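Local coordinates for Tas1 (Pseudomonas aeruginosa, PDB 6OX6), which pyrophosphorylates adenosine nucleotides to make (p)ppApp, depleting ADP and ATP in competitor cells as a toxin exported by type VI secretion, at residues H403-D408 against E424-Y429. Residues are numbered along the deposited sequence; the frame is centred on the assembly and turned at random.
Sequences HKYYED and EKSRAY
With CG of Tyr-405 beside its own backbone N (chi1 -61°) and CG of Tyr-429 swung anti to its backbone N, the two phenol rings meet between helices 402-410 and 419-435, an example of a helix pair that packs chiefly around one aromatic side chain, Tyr-405, which touches all three partners on the other helix. Tyr-405 turns the CE2 edge of its ring toward the face of Tyr-429 in an offset edge-to-face pair, with centroids 5.8 Å apart and planes inclined at 64°. That same CE2 packs 3.7 Å from CB of Tyr-429. One face of the Tyr-405 ring lies over the backbone joining Lys-425 to Ser-426. Here CA of Ser-426 makes an off-centre CH-pi contact, 4.2 Å from the ring centroid, while CB of Lys-425 approaches CE1 at the rim and the rest of that lysine leads away. At the base of the side chain, CB of Tyr-405 touches CB of Ser-426 at 3.7 Å.

No hydrogen bond crosses the interface; its buried hydroxyls are satisfied by backbone atoms outside the helix pair, OG of Ser-426 by the carbonyl of Leu-343, and OH of Tyr-429 by the carbonyls of Pro-398 and Ala-372 and by N of Gln-401. The segments run nearly antiparallel, 9.6 Å between axes, forming a two-helix hairpin near the C-terminus that is tied by Tyr-429 to the end of helix 367-373 and by Ser-426 to the loop between strands 332-336 and 347-353.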
loop_
_atom_site.group_PDB
_atom_site.type_symbol
_atom_site.label_atom_id
_atom_site.label_comp_id
_atom_site.label_asym_id
_atom_site.label_seq_id
_atom_site.Cartn_x
_atom_site.Cartn_y
_atom_site.Cartn_z
ATOM N N HIS A 403 1.884 -4.172 -12.077
ATOM C CA HIS A 403 1.780 -5.179 -11.025
ATOM C C HIS A 403 2.734 -6.345 -11.242
ATOM O O HIS A 403 3.140 -6.978 -10.266
ATOM C CB HIS A 403 0.344 -5.696 -10.912
ATOM C CG HIS A 403 -0.041 -6.681 -11.983
ATOM N ND1 HIS A 403 -0.108 -8.045 -11.761
ATOM C CD2 HIS A 403 -0.388 -6.497 -13.281
ATOM C CE1 HIS A 403 -0.469 -8.653 -12.878
ATOM N NE2 HIS A 403 -0.636 -7.738 -13.820
ATOM N N LYS A 404 3.141 -6.568 -12.488
ATOM C CA LYS A 404 4.086 -7.630 -12.806
ATOM C C LYS A 404 5.445 -7.315 -12.181
ATOM O O LYS A 404 6.025 -8.149 -11.487
ATOM C CB LYS A 404 4.224 -7.792 -14.320
ATOM C CG LYS A 404 3.032 -8.461 -14.984
ATOM C CD LYS A 404 3.213 -8.545 -16.491
ATOM C CE LYS A 404 3.017 -9.967 -16.991
ATOM N NZ LYS A 404 1.718 -10.540 -16.542
ATOM N N TYR A 405 5.949 -6.107 -12.430
ATOM C CA TYR A 405 7.234 -5.685 -11.876
ATOM C C TYR A 405 7.198 -5.707 -10.349
ATOM O O TYR A 405 8.191 -6.048 -9.696
ATOM C CB TYR A 405 7.589 -4.271 -12.362
ATOM C CG TYR A 405 7.749 -4.099 -13.856
ATOM C CD1 TYR A 405 8.646 -4.873 -14.571
ATOM C CD2 TYR A 405 7.035 -3.114 -14.540
ATOM C CE1 TYR A 405 8.822 -4.685 -15.945
ATOM C CE2 TYR A 405 7.186 -2.920 -15.908
ATOM C CZ TYR A 405 8.074 -3.709 -16.603
ATOM O OH TYR A 405 8.223 -3.507 -17.956
ATOM N N TYR A 406 6.074 -5.300 -9.758
ATOM C CA TYR A 406 5.973 -5.325 -8.307
ATOM C C TYR A 406 6.140 -6.750 -7.784
ATOM O O TYR A 406 6.926 -6.989 -6.858
ATOM C CB TYR A 406 4.641 -4.706 -7.874
ATOM C CG TYR A 406 4.281 -5.013 -6.448
ATOM C CD1 TYR A 406 4.911 -4.377 -5.400
ATOM C CD2 TYR A 406 3.325 -5.969 -6.158
ATOM C CE1 TYR A 406 4.586 -4.701 -4.071
ATOM C CE2 TYR A 406 2.990 -6.282 -4.851
ATOM C CZ TYR A 406 3.626 -5.645 -3.818
ATOM O OH TYR A 406 3.281 -5.966 -2.530
ATOM N N GLU A 407 5.490 -7.721 -8.437
ATOM C CA GLU A 407 5.557 -9.111 -7.995
ATOM C C GLU A 407 6.981 -9.647 -8.091
ATOM O O GLU A 407 7.465 -10.313 -7.171
ATOM C CB GLU A 407 4.604 -9.975 -8.824
ATOM C CG GLU A 407 3.117 -9.685 -8.586
ATOM C CD GLU A 407 2.195 -10.086 -9.772
ATOM O OE1 GLU A 407 2.663 -10.752 -10.746
ATOM O OE2 GLU A 407 0.988 -9.722 -9.713
ATOM N N ASP A 408 7.675 -9.364 -9.198
ATOM C CA ASP A 408 9.069 -9.798 -9.328
ATOM C C ASP A 408 9.990 -9.113 -8.312
ATOM O O ASP A 408 10.960 -9.715 -7.830
ATOM C CB ASP A 408 9.555 -9.520 -10.747
ATOM C CG ASP A 408 8.775 -10.328 -11.802
ATOM O OD1 ASP A 408 8.053 -11.278 -11.427
ATOM O OD2 ASP A 408 8.889 -9.991 -12.999
ATOM N N GLU A 424 14.321 -0.346 -12.023
ATOM C CA GLU A 424 14.558 0.595 -13.109
ATOM C C GLU A 424 13.564 0.391 -14.248
ATOM O O GLU A 424 13.054 1.366 -14.801
ATOM C CB GLU A 424 15.997 0.481 -13.621
ATOM C CG GLU A 424 16.419 1.623 -14.530
ATOM C CD GLU A 424 17.934 1.763 -14.609
ATOM O OE1 GLU A 424 18.449 2.309 -15.617
ATOM O OE2 GLU A 424 18.609 1.302 -13.656
ATOM N N LYS A 425 13.249 -0.864 -14.548
ATOM C CA LYS A 425 12.300 -1.186 -15.606
ATOM C C LYS A 425 10.899 -0.697 -15.258
ATOM O O LYS A 425 10.136 -0.295 -16.136
ATOM C CB LYS A 425 12.277 -2.696 -15.860
ATOM C CG LYS A 425 13.651 -3.319 -16.043
ATOM C CD LYS A 425 14.011 -3.429 -17.515
ATOM C CE LYS A 425 15.308 -4.198 -17.712
ATOM N NZ LYS A 425 15.115 -5.663 -17.528
ATOM N N SER A 426 10.569 -0.730 -13.971
ATOM C CA SER A 426 9.251 -0.300 -13.502
ATOM C C SER A 426 9.116 1.211 -13.566
ATOM O O SER A 426 8.108 1.731 -14.071
ATOM C CB SER A 426 9.022 -0.818 -12.084
ATOM O OG SER A 426 7.727 -0.452 -11.613
ATOM N N ARG A 427 10.167 1.935 -13.157
ATOM C CA ARG A 427 10.137 3.392 -13.205
ATOM C C ARG A 427 10.067 3.873 -14.642
ATOM O O ARG A 427 9.305 4.796 -14.960
ATOM C CB ARG A 427 11.379 3.984 -12.534
ATOM C CG ARG A 427 11.447 3.754 -11.034
ATOM C CD ARG A 427 12.530 4.642 -10.386
ATOM N NE ARG A 427 13.858 4.345 -10.910
ATOM C CZ ARG A 427 14.626 3.343 -10.473
ATOM N NH1 ARG A 427 14.203 2.550 -9.486
ATOM N NH2 ARG A 427 15.829 3.150 -11.003
ATOM N N ALA A 428 10.855 3.254 -15.523
ATOM C CA ALA A 428 10.808 3.645 -16.929
ATOM C C ALA A 428 9.418 3.394 -17.511
ATOM O O ALA A 428 8.918 4.184 -18.323
ATOM C CB ALA A 428 11.881 2.891 -17.709
ATOM N N TYR A 429 8.759 2.316 -17.077
ATOM C CA TYR A 429 7.432 2.008 -17.600
ATOM C C TYR A 429 6.430 3.061 -17.165
ATOM O O TYR A 429 5.741 3.664 -17.998
ATOM C CB TYR A 429 7.002 0.612 -17.128
ATOM C CG TYR A 429 5.580 0.221 -17.491
ATOM C CD1 TYR A 429 5.237 -0.166 -18.798
ATOM C CD2 TYR A 429 4.591 0.180 -16.512
ATOM C CE1 TYR A 429 3.923 -0.550 -19.108
ATOM C CE2 TYR A 429 3.292 -0.183 -16.816
ATOM C CZ TYR A 429 2.963 -0.535 -18.101
ATOM O OH TYR A 429 1.654 -0.906 -18.336
#